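Local coordinates for transcriptional regulator, IclR family (Ruegeria sp. TM1040, PDB 3R4K), which probably binds DNA as a dimeric IclR-family transcriptional regulator, pairing an N-terminal winged helix-turn-helix domain with a C-terminal GAF-like domain that may sense an effector, at residues L12-N16 with H17-E21; G32-K35 with A36-Y39; R88-S91 with E92-E96; I177-V180 with R181-L185. All blocks are in the same frame, centred on the assembly; numbering follows the deposited sequence.

Contact 1. Residues L12-N16 with H17-E21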
ATOM      1  N   LEU A  12       4.174 -18.616  -0.213  1.00 34.73           N
ATOM      2  CA  LEU A  12       4.280 -17.177   0.010  1.00 32.68           C
ATOM      3  C   LEU A  12       4.076 -16.795   1.476  1.00 37.63           C
ATOM      4  O   LEU A  12       4.599 -15.757   1.902  1.00 37.14           O
ATOM      5  CB  LEU A  12       3.264 -16.402  -0.856  1.00 30.89           C
ATOM      6  CG  LEU A  12       3.399 -16.501  -2.352  1.00 33.07           C
ATOM      7  CD1 LEU A  12       2.343 -15.684  -3.018  1.00 32.73           C
ATOM      8  CD2 LEU A  12       4.776 -16.050  -2.816  1.00 32.92           C
ATOM      9  N   THR A  13       3.318 -17.623   2.235  1.00 34.53           N
ATOM     10  CA  THR A  13       3.002 -17.372   3.646  1.00 34.92           C
ATOM     11  C   THR A  13       4.253 -17.466   4.547  1.00 39.46           C
ATOM     12  O   THR A  13       4.250 -16.897   5.640  1.00 39.43           O
ATOM     13  CB  THR A  13       1.882 -18.324   4.171  1.00 42.56           C
ATOM     14  OG1 THR A  13       2.385 -19.651   4.375  1.00 41.09           O
ATOM     15  CG2 THR A  13       0.639 -18.346   3.286  1.00 39.40           C
ATOM     16  N   TYR A  14       5.306 -18.165   4.090  1.00 36.45           N
ATOM     17  CA  TYR A  14       6.533 -18.361   4.854  1.00 37.62           C
ATOM     18  C   TYR A  14       7.398 -17.093   4.892  1.00 40.87           C
ATOM     19  O   TYR A  14       8.242 -16.968   5.781  1.00 42.46           O
ATOM     20  CB  TYR A  14       7.311 -19.571   4.318  1.00 39.57           C
ATOM     21  CG  TYR A  14       6.524 -20.850   4.485  1.00 41.27           C
ATOM     22  CD1 TYR A  14       6.187 -21.323   5.752  1.00 44.64           C
ATOM     23  CD2 TYR A  14       6.055 -21.552   3.382  1.00 41.36           C
ATOM     24  CE1 TYR A  14       5.423 -22.475   5.915  1.00 45.57           C
ATOM     25  CE2 TYR A  14       5.304 -22.717   3.533  1.00 43.49           C
ATOM     26  CZ  TYR A  14       4.986 -23.173   4.805  1.00 50.50           C
ATOM     27  OH  TYR A  14       4.246 -24.317   4.989  1.00 52.77           O
ATOM     28  N   PHE A  15       7.174 -16.156   3.954  1.00 34.48           N
ATOM     29  CA  PHE A  15       7.839 -14.863   3.925  1.00 33.03           C
ATOM     30  C   PHE A  15       7.206 -13.969   4.965  1.00 38.09           C
ATOM     31  O   PHE A  15       5.978 -13.930   5.071  1.00 37.13           O
ATOM     32  CB  PHE A  15       7.711 -14.222   2.539  1.00 33.44           C
ATOM     33  CG  PHE A  15       8.562 -14.860   1.483  1.00 35.42           C
ATOM     34  CD1 PHE A  15       9.903 -14.518   1.345  1.00 37.99           C
ATOM     35  CD2 PHE A  15       8.022 -15.797   0.608  1.00 38.21           C
ATOM     36  CE1 PHE A  15      10.692 -15.116   0.368  1.00 38.80           C
ATOM     37  CE2 PHE A  15       8.814 -16.391  -0.379  1.00 40.00           C
ATOM     38  CZ  PHE A  15      10.144 -16.053  -0.486  1.00 37.88           C
ATOM     39  N   ASN A  16       8.030 -13.263   5.746  1.00 36.24           N
ATOM     40  CA  ASN A  16       7.587 -12.307   6.772  1.00 36.35           C
ATOM     41  C   ASN A  16       8.714 -11.280   6.955  1.00 40.14           C
ATOM     42  O   ASN A  16       9.791 -11.477   6.404  1.00 39.20           O
ATOM     43  CB  ASN A  16       7.182 -13.016   8.097  1.00 37.79           C
ATOM     44  CG  ASN A  16       8.238 -13.893   8.719  1.00 55.54           C
ATOM     45  OD1 ASN A  16       9.229 -13.418   9.255  1.00 53.43           O
ATOM     46  ND2 ASN A  16       8.023 -15.194   8.718  1.00 50.77           N
ATOM     47  N   HIS A  17       8.469 -10.174   7.656  1.00 37.82           N
ATOM     48  CA  HIS A  17       9.478  -9.127   7.839  1.00 39.26           C
ATOM     49  C   HIS A  17      10.775  -9.656   8.473  1.00 47.71           C
ATOM     50  O   HIS A  17      11.809  -9.016   8.286  1.00 49.71           O
ATOM     51  CB  HIS A  17       8.922  -7.945   8.651  1.00 39.71           C
ATOM     52  CG  HIS A  17       7.949  -7.094   7.889  1.00 40.59           C
ATOM     53  ND1 HIS A  17       8.379  -6.069   7.070  1.00 41.56           N
ATOM     54  CD2 HIS A  17       6.600  -7.158   7.837  1.00 41.04           C
ATOM     55  CE1 HIS A  17       7.286  -5.526   6.563  1.00 39.85           C
ATOM     56  NE2 HIS A  17       6.187  -6.143   7.000  1.00 39.78           N
ATOM     57  N   GLY A  18      10.715 -10.813   9.165  1.00 45.01           N
ATOM     58  CA  GLY A  18      11.877 -11.475   9.759  1.00 46.46           C
ATOM     59  C   GLY A  18      12.523 -12.501   8.847  1.00 49.39           C
ATOM     60  O   GLY A  18      13.600 -13.018   9.161  1.00 52.16           O
ATOM     61  N   ARG A  19      11.866 -12.807   7.707  1.00 42.08           N
ATOM     62  CA  ARG A  19      12.322 -13.781   6.708  1.00 40.15           C
ATOM     63  C   ARG A  19      11.910 -13.308   5.306  1.00 40.63           C
ATOM     64  O   ARG A  19      10.902 -13.758   4.761  1.00 41.15           O
ATOM     65  CB  ARG A  19      11.725 -15.152   7.047  1.00 39.44           C
ATOM     66  CG  ARG A  19      12.397 -16.334   6.357  1.00 45.27           C
ATOM     67  CD  ARG A  19      11.975 -17.641   7.002  1.00 51.37           C
ATOM     68  NE  ARG A  19      10.520 -17.749   7.153  1.00 55.07           N
ATOM     69  CZ  ARG A  19       9.913 -18.541   8.028  1.00 66.15           C
ATOM     70  NH1 ARG A  19      10.624 -19.317   8.835  1.00 49.49           N
ATOM     71  NH2 ARG A  19       8.589 -18.575   8.094  1.00 53.45           N
ATOM     72  N   LEU A  20      12.664 -12.354   4.750  1.00 34.53           N
ATOM     73  CA  LEU A  20      12.351 -11.729   3.457  1.00 31.93           C
ATOM     74  C   LEU A  20      12.938 -12.500   2.285  1.00 38.65           C
ATOM     75  O   LEU A  20      12.450 -12.371   1.162  1.00 38.44           O
ATOM     76  CB  LEU A  20      12.836 -10.268   3.429  1.00 31.21           C
ATOM     77  CG  LEU A  20      12.202  -9.313   4.417  1.00 33.44           C
ATOM     78  CD1 LEU A  20      13.012  -8.046   4.522  1.00 33.80           C
ATOM     79  CD2 LEU A  20      10.753  -9.045   4.083  1.00 32.17           C
ATOM     80  N   GLU A  21      13.967 -13.308   2.551  1.00 37.95           N
ATOM     81  CA  GLU A  21      14.623 -14.151   1.562  1.00 37.78           C
ATOM     82  C   GLU A  21      14.665 -15.586   2.067  1.00 42.73           C
ATOM     83  O   GLU A  21      15.058 -15.830   3.208  1.00 43.79           O
ATOM     84  CB  GLU A  21      16.036 -13.647   1.234  1.00 40.25           C
ATOM     85  CG  GLU A  21      16.056 -12.350   0.445  1.00 52.06           C
ATOM     86  CD  GLU A  21      17.435 -11.811   0.104  1.00 74.09           C
ATOM     87  OE1 GLU A  21      18.398 -12.612   0.041  1.00 67.98           O
ATOM     88  OE2 GLU A  21      17.546 -10.583  -0.117  1.00 62.33           O
TER

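Contact 2. Residues G32-K35 with A36-Y39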
ATOM      1  N   GLY A  32       7.240 -28.773   3.561  1.00 51.68           N
ATOM      2  CA  GLY A  32       7.010 -30.211   3.602  1.00 53.77           C
ATOM      3  C   GLY A  32       6.904 -30.844   2.225  1.00 56.96           C
ATOM      4  O   GLY A  32       6.753 -32.065   2.115  1.00 61.08           O
HETATM    5  N   MSE A  33       7.010 -30.020   1.160  1.00 47.12           N
HETATM    6  CA  MSE A  33       6.951 -30.450  -0.243  1.00 44.54           C
HETATM    7  C   MSE A  33       8.336 -30.876  -0.745  1.00 52.66           C
HETATM    8  O   MSE A  33       9.338 -30.472  -0.155  1.00 52.58           O
HETATM    9  CB  MSE A  33       6.417 -29.312  -1.135  1.00 42.58           C
HETATM   10  CG  MSE A  33       5.150 -28.638  -0.596  1.00 47.24           C
HETATM   11 SE   MSE A  33       4.527 -27.199  -1.732  0.75 49.69          SE
HETATM   12  CE  MSE A  33       3.469 -26.291  -0.528  1.00 45.66           C
ATOM     13  N   ASN A  34       8.405 -31.661  -1.849  1.00 50.05           N
ATOM     14  CA  ASN A  34       9.687 -32.060  -2.460  1.00 48.84           C
ATOM     15  C   ASN A  34      10.362 -30.826  -3.063  1.00 48.61           C
ATOM     16  O   ASN A  34       9.668 -29.908  -3.484  1.00 46.20           O
ATOM     17  CB  ASN A  34       9.539 -33.142  -3.563  1.00 48.91           C
ATOM     18  CG  ASN A  34       8.298 -33.980  -3.564  1.00 98.48           C
ATOM     19  OD1 ASN A  34       7.161 -33.484  -3.707  1.00 97.96           O
ATOM     20  ND2 ASN A  34       8.505 -35.284  -3.492  1.00 96.39           N
ATOM     21  N   LYS A  35      11.695 -30.822  -3.135  1.00 45.85           N
ATOM     22  CA  LYS A  35      12.505 -29.739  -3.704  1.00 44.04           C
ATOM     23  C   LYS A  35      12.041 -29.384  -5.126  1.00 48.68           C
ATOM     24  O   LYS A  35      11.864 -28.197  -5.427  1.00 48.75           O
ATOM     25  CB  LYS A  35      13.999 -30.130  -3.716  1.00 45.99           C
ATOM     26  CG  LYS A  35      14.961 -28.955  -3.685  1.00 45.39           C
ATOM     27  CD  LYS A  35      16.396 -29.420  -3.959  1.00 52.19           C
ATOM     28  CE  LYS A  35      17.447 -28.351  -3.716  1.00 68.16           C
ATOM     29  NZ  LYS A  35      17.671 -28.039  -2.271  1.00 75.95           N
ATOM     30  N   ALA A  36      11.804 -30.413  -5.971  1.00 44.89           N
ATOM     31  CA  ALA A  36      11.351 -30.283  -7.357  1.00 43.74           C
ATOM     32  C   ALA A  36       9.978 -29.612  -7.446  1.00 46.50           C
ATOM     33  O   ALA A  36       9.769 -28.800  -8.346  1.00 46.32           O
ATOM     34  CB  ALA A  36      11.307 -31.649  -8.015  1.00 46.06           C
ATOM     35  N   THR A  37       9.058 -29.935  -6.508  1.00 42.14           N
ATOM     36  CA  THR A  37       7.731 -29.328  -6.450  1.00 40.74           C
ATOM     37  C   THR A  37       7.873 -27.844  -6.144  1.00 44.59           C
ATOM     38  O   THR A  37       7.297 -27.014  -6.857  1.00 43.68           O
ATOM     39  CB  THR A  37       6.836 -30.028  -5.418  1.00 42.12           C
ATOM     40  OG1 THR A  37       6.680 -31.398  -5.776  1.00 43.72           O
ATOM     41  CG2 THR A  37       5.455 -29.375  -5.300  1.00 37.49           C
ATOM     42  N   VAL A  38       8.659 -27.518  -5.088  1.00 40.81           N
ATOM     43  CA  VAL A  38       8.918 -26.153  -4.619  1.00 38.41           C
ATOM     44  C   VAL A  38       9.536 -25.345  -5.762  1.00 41.65           C
ATOM     45  O   VAL A  38       9.047 -24.261  -6.051  1.00 40.64           O
ATOM     46  CB  VAL A  38       9.773 -26.124  -3.314  1.00 42.16           C
ATOM     47  CG1 VAL A  38      10.133 -24.696  -2.912  1.00 40.23           C
ATOM     48  CG2 VAL A  38       9.043 -26.819  -2.162  1.00 43.66           C
ATOM     49  N   TYR A  39      10.540 -25.907  -6.453  1.00 40.55           N
ATOM     50  CA  TYR A  39      11.204 -25.249  -7.570  1.00 40.15           C
ATOM     51  C   TYR A  39      10.226 -24.916  -8.711  1.00 43.53           C
ATOM     52  O   TYR A  39      10.275 -23.807  -9.244  1.00 41.44           O
ATOM     53  CB  TYR A  39      12.366 -26.103  -8.114  1.00 43.03           C
ATOM     54  CG  TYR A  39      13.135 -25.386  -9.203  1.00 45.67           C
ATOM     55  CD1 TYR A  39      13.973 -24.315  -8.901  1.00 47.68           C
ATOM     56  CD2 TYR A  39      12.975 -25.731 -10.547  1.00 46.53           C
ATOM     57  CE1 TYR A  39      14.651 -23.618  -9.904  1.00 48.54           C
ATOM     58  CE2 TYR A  39      13.655 -25.043 -11.558  1.00 47.29           C
ATOM     59  CZ  TYR A  39      14.494 -23.989 -11.231  1.00 55.67           C
ATOM     60  OH  TYR A  39      15.163 -23.303 -12.217  1.00 59.72           O
TER

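Contact 3. Residues R88-S91 with E92-E96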
ATOM      1  N   ARG A  88     -19.322  -2.423  13.865  1.00 28.52           N
ATOM      2  CA  ARG A  88     -20.715  -2.883  13.964  1.00 30.54           C
ATOM      3  C   ARG A  88     -20.817  -4.141  14.828  1.00 37.96           C
ATOM      4  O   ARG A  88     -21.626  -4.187  15.763  1.00 40.32           O
ATOM      5  CB  ARG A  88     -21.242  -3.209  12.549  1.00 34.88           C
ATOM      6  CG  ARG A  88     -22.710  -2.912  12.279  1.00 49.38           C
ATOM      7  CD  ARG A  88     -23.164  -3.543  10.967  1.00 62.97           C
ATOM      8  NE  ARG A  88     -22.455  -3.027   9.784  1.00 70.83           N
ATOM      9  CZ  ARG A  88     -21.794  -3.788   8.911  1.00 75.26           C
ATOM     10  NH1 ARG A  88     -21.725  -5.103   9.083  1.00 60.96           N
ATOM     11  NH2 ARG A  88     -21.196  -3.235   7.861  1.00 48.93           N
ATOM     12  N   GLU A  89     -19.988  -5.162  14.507  1.00 34.53           N
ATOM     13  CA  GLU A  89     -19.970  -6.453  15.194  1.00 35.29           C
ATOM     14  C   GLU A  89     -19.487  -6.326  16.627  1.00 36.80           C
ATOM     15  O   GLU A  89     -20.123  -6.886  17.512  1.00 38.08           O
ATOM     16  CB  GLU A  89     -19.128  -7.475  14.425  1.00 37.19           C
ATOM     17  CG  GLU A  89     -19.836  -8.007  13.189  1.00 50.07           C
ATOM     18  CD  GLU A  89     -19.059  -8.954  12.301  1.00 68.68           C
ATOM     19  OE1 GLU A  89     -17.828  -9.108  12.487  1.00 71.70           O
ATOM     20  OE2 GLU A  89     -19.701  -9.543  11.404  1.00 56.77           O
ATOM     21  N   LEU A  90     -18.414  -5.551  16.873  1.00 31.15           N
ATOM     22  CA  LEU A  90     -17.888  -5.341  18.225  1.00 31.38           C
ATOM     23  C   LEU A  90     -18.898  -4.592  19.113  1.00 37.25           C
ATOM     24  O   LEU A  90     -19.053  -4.944  20.289  1.00 35.91           O
ATOM     25  CB  LEU A  90     -16.538  -4.600  18.183  1.00 29.72           C
ATOM     26  CG  LEU A  90     -15.742  -4.551  19.487  1.00 35.58           C
ATOM     27  CD1 LEU A  90     -15.530  -5.936  20.090  1.00 37.28           C
ATOM     28  CD2 LEU A  90     -14.429  -3.842  19.283  1.00 37.34           C
ATOM     29  N   SER A  91     -19.609  -3.595  18.538  1.00 36.66           N
ATOM     30  CA  SER A  91     -20.636  -2.841  19.274  1.00 38.07           C
ATOM     31  C   SER A  91     -21.786  -3.742  19.660  1.00 44.74           C
ATOM     32  O   SER A  91     -22.341  -3.574  20.731  1.00 46.48           O
ATOM     33  CB  SER A  91     -21.157  -1.664  18.459  1.00 40.53           C
ATOM     34  OG  SER A  91     -20.269  -0.567  18.564  1.00 53.15           O
ATOM     35  N   GLU A  92     -22.111  -4.726  18.818  1.00 42.97           N
ATOM     36  CA  GLU A  92     -23.187  -5.660  19.101  1.00 46.14           C
ATOM     37  C   GLU A  92     -22.783  -6.680  20.151  1.00 51.46           C
ATOM     38  O   GLU A  92     -23.598  -7.010  21.011  1.00 52.38           O
ATOM     39  CB  GLU A  92     -23.674  -6.344  17.818  1.00 48.45           C
ATOM     40  CG  GLU A  92     -24.620  -5.452  17.009  1.00 64.52           C
ATOM     41  CD  GLU A  92     -25.711  -4.702  17.776  1.00 86.31           C
ATOM     42  OE1 GLU A  92     -25.513  -3.497  18.057  1.00 51.31           O
ATOM     43  OE2 GLU A  92     -26.759  -5.314  18.100  1.00 85.27           O
ATOM     44  N   ASP A  93     -21.529  -7.132  20.116  1.00 48.43           N
ATOM     45  CA  ASP A  93     -21.004  -8.112  21.060  1.00 50.50           C
ATOM     46  C   ASP A  93     -20.803  -7.538  22.473  1.00 53.75           C
ATOM     47  O   ASP A  93     -21.054  -8.238  23.460  1.00 56.45           O
ATOM     48  CB  ASP A  93     -19.684  -8.688  20.538  1.00 52.75           C
ATOM     49  CG  ASP A  93     -19.821  -9.585  19.312  1.00 72.79           C
ATOM     50  OD1 ASP A  93     -20.927 -10.144  19.100  1.00 75.55           O
ATOM     51  OD2 ASP A  93     -18.813  -9.762  18.585  1.00 82.73           O
ATOM     52  N   THR A  94     -20.369  -6.273  22.570  1.00 46.19           N
ATOM     53  CA  THR A  94     -20.080  -5.611  23.851  1.00 45.29           C
ATOM     54  C   THR A  94     -21.253  -4.786  24.380  1.00 48.62           C
ATOM     55  O   THR A  94     -21.302  -4.487  25.582  1.00 51.13           O
ATOM     56  CB  THR A  94     -18.854  -4.702  23.705  1.00 42.82           C
ATOM     57  OG1 THR A  94     -19.143  -3.679  22.743  1.00 39.01           O
ATOM     58  CG2 THR A  94     -17.598  -5.465  23.296  1.00 37.71           C
ATOM     59  N   GLY A  95     -22.151  -4.381  23.487  1.00 40.76           N
ATOM     60  CA  GLY A  95     -23.283  -3.533  23.857  1.00 39.59           C
ATOM     61  C   GLY A  95     -22.881  -2.088  24.086  1.00 38.56           C
ATOM     62  O   GLY A  95     -23.678  -1.275  24.565  1.00 35.15           O
ATOM     63  N   GLU A  96     -21.644  -1.751  23.683  1.00 35.35           N
ATOM     64  CA  GLU A  96     -21.040  -0.439  23.880  1.00 33.78           C
ATOM     65  C   GLU A  96     -20.563   0.216  22.576  1.00 36.44           C
ATOM     66  O   GLU A  96     -20.536  -0.423  21.534  1.00 35.63           O
ATOM     67  CB  GLU A  96     -19.871  -0.565  24.867  1.00 36.05           C
ATOM     68  CG  GLU A  96     -20.273  -1.157  26.210  1.00 48.46           C
ATOM     69  CD  GLU A  96     -21.258  -0.373  27.061  1.00 62.03           C
ATOM     70  OE1 GLU A  96     -21.517   0.812  26.750  1.00 47.93           O
ATOM     71  OE2 GLU A  96     -21.729  -0.931  28.076  1.00 50.06           O
TER

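Contact 4. Residues I177-V180 with R181-L185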
ATOM      1  N   ILE A 177       2.380   2.621  29.797  1.00 76.06           N
ATOM      2  CA  ILE A 177       2.885   2.254  28.462  1.00 73.69           C
ATOM      3  C   ILE A 177       3.517   0.858  28.511  1.00 78.50           C
ATOM      4  O   ILE A 177       3.212   0.025  27.653  1.00 77.48           O
ATOM      5  CB  ILE A 177       3.890   3.329  27.943  1.00 77.69           C
ATOM      6  CG1 ILE A 177       3.153   4.556  27.386  1.00 76.96           C
ATOM      7  CG2 ILE A 177       4.890   2.778  26.918  1.00 77.25           C
ATOM      8  CD1 ILE A 177       4.069   5.627  26.936  1.00 87.22           C
ATOM      9  N   ALA A 178       4.378   0.605  29.513  1.00 77.15           N
ATOM     10  CA  ALA A 178       5.090  -0.659  29.673  1.00 78.28           C
ATOM     11  C   ALA A 178       4.125  -1.819  29.902  1.00 80.84           C
ATOM     12  O   ALA A 178       4.337  -2.907  29.355  1.00 79.95           O
ATOM     13  CB  ALA A 178       6.089  -0.558  30.813  1.00 83.81           C
ATOM     14  N   GLU A 179       3.040  -1.569  30.655  1.00 77.22           N
ATOM     15  CA  GLU A 179       2.019  -2.578  30.941  1.00 76.51           C
ATOM     16  C   GLU A 179       1.189  -2.908  29.672  1.00 75.65           C
ATOM     17  O   GLU A 179       0.848  -4.079  29.459  1.00 73.58           O
ATOM     18  CB  GLU A 179       1.118  -2.117  32.115  1.00 79.20           C
ATOM     19  CG  GLU A 179       0.326  -3.237  32.791  1.00 88.38           C
ATOM     20  CD  GLU A 179       1.018  -4.497  33.308  1.00111.06           C
ATOM     21  OE1 GLU A 179       2.271  -4.566  33.348  1.00 93.43           O
ATOM     22  OE2 GLU A 179       0.275  -5.436  33.669  1.00111.60           O
ATOM     23  N   VAL A 180       0.911  -1.881  28.822  1.00 70.55           N
ATOM     24  CA  VAL A 180       0.158  -2.034  27.569  1.00 67.19           C
ATOM     25  C   VAL A 180       1.028  -2.805  26.548  1.00 69.57           C
ATOM     26  O   VAL A 180       0.507  -3.707  25.882  1.00 67.64           O
ATOM     27  CB  VAL A 180      -0.487  -0.724  26.997  1.00 69.61           C
ATOM     28  CG1 VAL A 180       0.235   0.557  27.325  1.00 71.31           C
ATOM     29  CG2 VAL A 180      -0.872  -0.830  25.522  1.00 65.94           C
ATOM     30  N   ARG A 181       2.350  -2.478  26.470  1.00 66.61           N
ATOM     31  CA  ARG A 181       3.343  -3.145  25.616  0.50 65.75           C
ATOM     32  C   ARG A 181       3.369  -4.643  25.912  1.00 70.69           C
ATOM     33  O   ARG A 181       3.453  -5.471  25.003  1.00 69.16           O
ATOM     34  CB  ARG A 181       4.751  -2.557  25.866  0.50 67.92           C
ATOM     35  CG  ARG A 181       5.022  -1.203  25.227  0.50 74.12           C
ATOM     36  CD  ARG A 181       6.490  -0.785  25.313  0.50 80.86           C
ATOM     37  NE  ARG A 181       6.700   0.598  24.865  0.50 79.18           N
ATOM     38  CZ  ARG A 181       7.592   0.979  23.953  0.50 84.53           C
ATOM     39  NH1 ARG A 181       8.371   0.082  23.360  0.50 69.55           N
ATOM     40  NH2 ARG A 181       7.696   2.257  23.611  0.50 65.04           N
ATOM     41  N   ARG A 182       3.299  -4.976  27.203  1.00 70.61           N
ATOM     42  CA  ARG A 182       3.355  -6.316  27.764  1.00 73.06           C
ATOM     43  C   ARG A 182       2.077  -7.146  27.521  1.00 76.00           C
ATOM     44  O   ARG A 182       2.181  -8.348  27.255  1.00 74.92           O
ATOM     45  CB  ARG A 182       3.611  -6.190  29.275  1.00 77.71           C
ATOM     46  CG  ARG A 182       4.259  -7.412  29.913  1.00 87.31           C
ATOM     47  CD  ARG A 182       4.272  -7.323  31.431  1.00 96.90           C
ATOM     48  NE  ARG A 182       2.930  -7.240  32.024  1.00104.25           N
ATOM     49  CZ  ARG A 182       2.169  -8.289  32.326  1.00116.74           C
ATOM     50  NH1 ARG A 182       2.594  -9.522  32.077  1.00105.06           N
ATOM     51  NH2 ARG A 182       0.972  -8.111  32.871  1.00 99.36           N
ATOM     52  N   THR A 183       0.889  -6.525  27.656  1.00 72.05           N
ATOM     53  CA  THR A 183      -0.403  -7.217  27.557  1.00 70.55           C
ATOM     54  C   THR A 183      -1.113  -7.045  26.206  1.00 69.92           C
ATOM     55  O   THR A 183      -2.014  -7.825  25.905  1.00 69.14           O
ATOM     56  CB  THR A 183      -1.332  -6.753  28.687  1.00 80.25           C
ATOM     57  OG1 THR A 183      -1.632  -5.366  28.518  1.00 80.63           O
ATOM     58  CG2 THR A 183      -0.745  -7.008  30.076  1.00 79.49           C
ATOM     59  N   GLY A 184      -0.715  -6.049  25.417  1.00 63.45           N
ATOM     60  CA  GLY A 184      -1.305  -5.777  24.105  1.00 59.27           C
ATOM     61  C   GLY A 184      -2.670  -5.103  24.142  1.00 61.39           C
ATOM     62  O   GLY A 184      -3.363  -5.051  23.117  1.00 58.14           O
ATOM     63  N   LEU A 185      -3.066  -4.581  25.326  1.00 58.99           N
ATOM     64  CA  LEU A 185      -4.349  -3.916  25.574  1.00 57.21           C
ATOM     65  C   LEU A 185      -4.191  -2.779  26.595  1.00 60.26           C
ATOM     66  O   LEU A 185      -3.506  -2.941  27.615  1.00 61.73           O
ATOM     67  CB  LEU A 185      -5.390  -4.940  26.079  1.00 58.01           C
ATOM     68  CG  LEU A 185      -6.848  -4.482  26.104  1.00 60.72           C
ATOM     69  CD1 LEU A 185      -7.747  -5.555  25.578  1.00 60.24           C
ATOM     70  CD2 LEU A 185      -7.278  -4.117  27.499  1.00 65.14           C
TER

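Contact 1. Residues L12-N16 with H17-E21
Tyr14 and Arg19 meet in the loop that joins helix 4-12 to strand 21-23 of the winged helix-turn-helix domain, where Asn16 to Arg19 form a type I beta turn. Tyr14 offers its carbonyl rather than its ring: Arg19 NE and NH2 each lie 2.8 Å from Tyr14 O and grip this one atom side-on, in the plane of the guanidinium. A bend of the Arg19 chain (chi3 49°) helps bring NE and NH2 alongside Tyr14 O, ahead of the turn. The Tyr14 ring runs off to Leu30 and Ser31 of helix 24-31. Phe15 turns the edge of its ring to the second half of the loop, with CD1 3.3 Å from Leu20 O, while Phe15 CA makes a CH...O contact of 3.4 Å with Arg19 O. The same ring packs on Leu62 and on Leu72 of the second subunit, whose Arg68 bonds to Phe15 O, so the loop is also part of the dimer contact. Asn16 pairs with Arg19 in a single antiparallel hydrogen-bonded bridge, Asn16 N to Arg19 O at 3.1 Å and Arg19 N to Asn16 O at 2.8 Å. With CG held between the backbone N and the carbonyl carbon (chi1 56°), the Asn16 amide folds over the turn, and its OD1 accepts a weak bond of 3.0 Å from Gly18 N.

Contact 2. Residues G32-K35 with A36-Y39
Lys35 O accepts from Tyr39 N at 2.8 Å, and Asn34 O from Val38 N at 3.1 Å in an almost straight bond (170° at the hydrogen). These bonds begin helix 35-47, the second helix of the helix-turn-helix motif and the one that in this family probably enters the DNA groove. Asn34 holds the N-cap position, yet its side chain makes no capping bond to the backbone. Its amide instead serves a neighbouring side chain: Thr37 OG1 donates to Asn34 OD1 over 3.0 Å, coming from above the amide plane by 37°. That hydroxyl is placed by the first torsion of Thr37 (chi1 -60°), which sets OG1 beside its own backbone N, on the side of the cap, and leaves the methyl CG2 anti to that N. The Asn34 amide is thereby tied down across the first turn, although the residue lies at the surface.

Farther out, apolar contact takes over. Met33, a selenomethionine just before the N-cap, meets Val38, four residues after the cap, in the spacing of a hydrophobic staple: Met33 CB packs 3.8 Å from Val38 CG2. The rest of its extended chain runs on to Lys7 and Leu11 of helix 4-12, while Val38 is buried against Leu27 and Ser31 of helix 24-31. Lys35 leans over Leu24 and Thr28 of that helix, with a weak bond from NZ to Ser25. The methyl CG2 of Val38 also lies 3.4 Å from Asn34 O, beside the backbone bond that this oxygen receives.

Contact 3. Residues R88-S91 with E92-E96
Thr94 closes on Leu90 at the tight, buried side of this helix end. Leu90 O accepts twice, from Thr94 N at 2.9 Å and from Thr94 OG1 at 2.8 Å, the two donors arriving from opposite faces of its carbonyl plane. Thr94 keeps OG1 between its backbone N and carbonyl carbon (chi1 62°), which also sends CG2 to within 3.8 Å of Leu90 CD1, beneath helix 225-245. Replacing Thr94 with an alanine would probably cost Leu90 O its second donor, leave Glu96 N without its side-chain acceptor and open a small gap beside the leucine. Ser91, equally buried, sends OG to Glu96 O at 3.0 Å and is bonded further to Thr98. The exposed side is looser: Glu89 OE1 and Asp93 OD2 lie 6.2 Å apart without touching, Glu89 pairing instead with Arg85 and Glu92 reaching Ser117. Gly95, with positive phi, takes the chain out of the helix while its N still bonds to Ser91 O at 2.9 Å. Thr94 OG1 also accepts from Glu96 N at 3.3 Å: a helix C-terminus ended by a glycine and overlapped by an ST turn from Thr94 to Glu96, leading into strand 97-104.

Contact 4. Residues I177-V180 with R181-L185
Arg181 N bonds to Ile177 O at 2.9 Å and Gly184 N to Val180 O at 2.7 Å, so the i to i+4 pattern of helix 170-183 runs to its C-terminus, where Gly184 leaves helical angles with positive phi. This glycine-ended helix belongs to the C-terminal, GAF-like domain and leads through Gly184 and Leu185 into strand 186-189, outermost in the sheet within this chain.

Thr183 adds a side-chain bond to the last turn. Glu179 O receives Thr183 N at 3.0 Å and Thr183 OG1 at 2.9 Å, one from each face of the carbonyl plane. The hydroxyl gets there because it sits between the backbone N and the carbonyl carbon of its own residue (chi1 65°), and the methyl CG2 then comes within 3.4 Å of the same oxygen. A valine in its place would probably leave Glu179 O with the backbone donor but without the hydroxyl that covers its second face.

Past the glycine, Leu185 turns into the interior, packing on Leu235 of helix 225-245 and Val201 of strand 196-204, and Arg236 bonds to Thr183 O.

On the exposed side, Glu179 and Arg182 run side by side, pointing the same way. The Arg182 chain bends at chi3 (61°) to bring the guanidinium side-on to the carboxylate in a two-pronged salt bridge. The group planes are 34° apart, and both oxygens are met from above the carboxylate plane: Arg182 NE lies 3.1 Å from Glu179 OE1, and Arg182 NH2 lies 2.9 Å from Glu179 OE2.

The four contacts follow one another along the chain, two in each domain. Contacts 1 and 2 share the winged helix-turn-helix domain, their centres about 17 Å apart: the first joins helix 4-12 to strand 21-23, the second starts helix 35-47. Contacts 3 and 4 lie in the GAF-like domain, centres about 23 Å apart, each at the C-terminus of a helix that passes into the six-stranded sheet, by strand 97-104 and by strand 186-189; both pack on helix 225-245. Contacts 2 and 3 are farthest apart, about 46 Å between centres, so probable DNA-binding and sensing ends stand apart. Contact 1 also touches the second subunit, whereas contact 2, at the start of the probable recognition helix, does not.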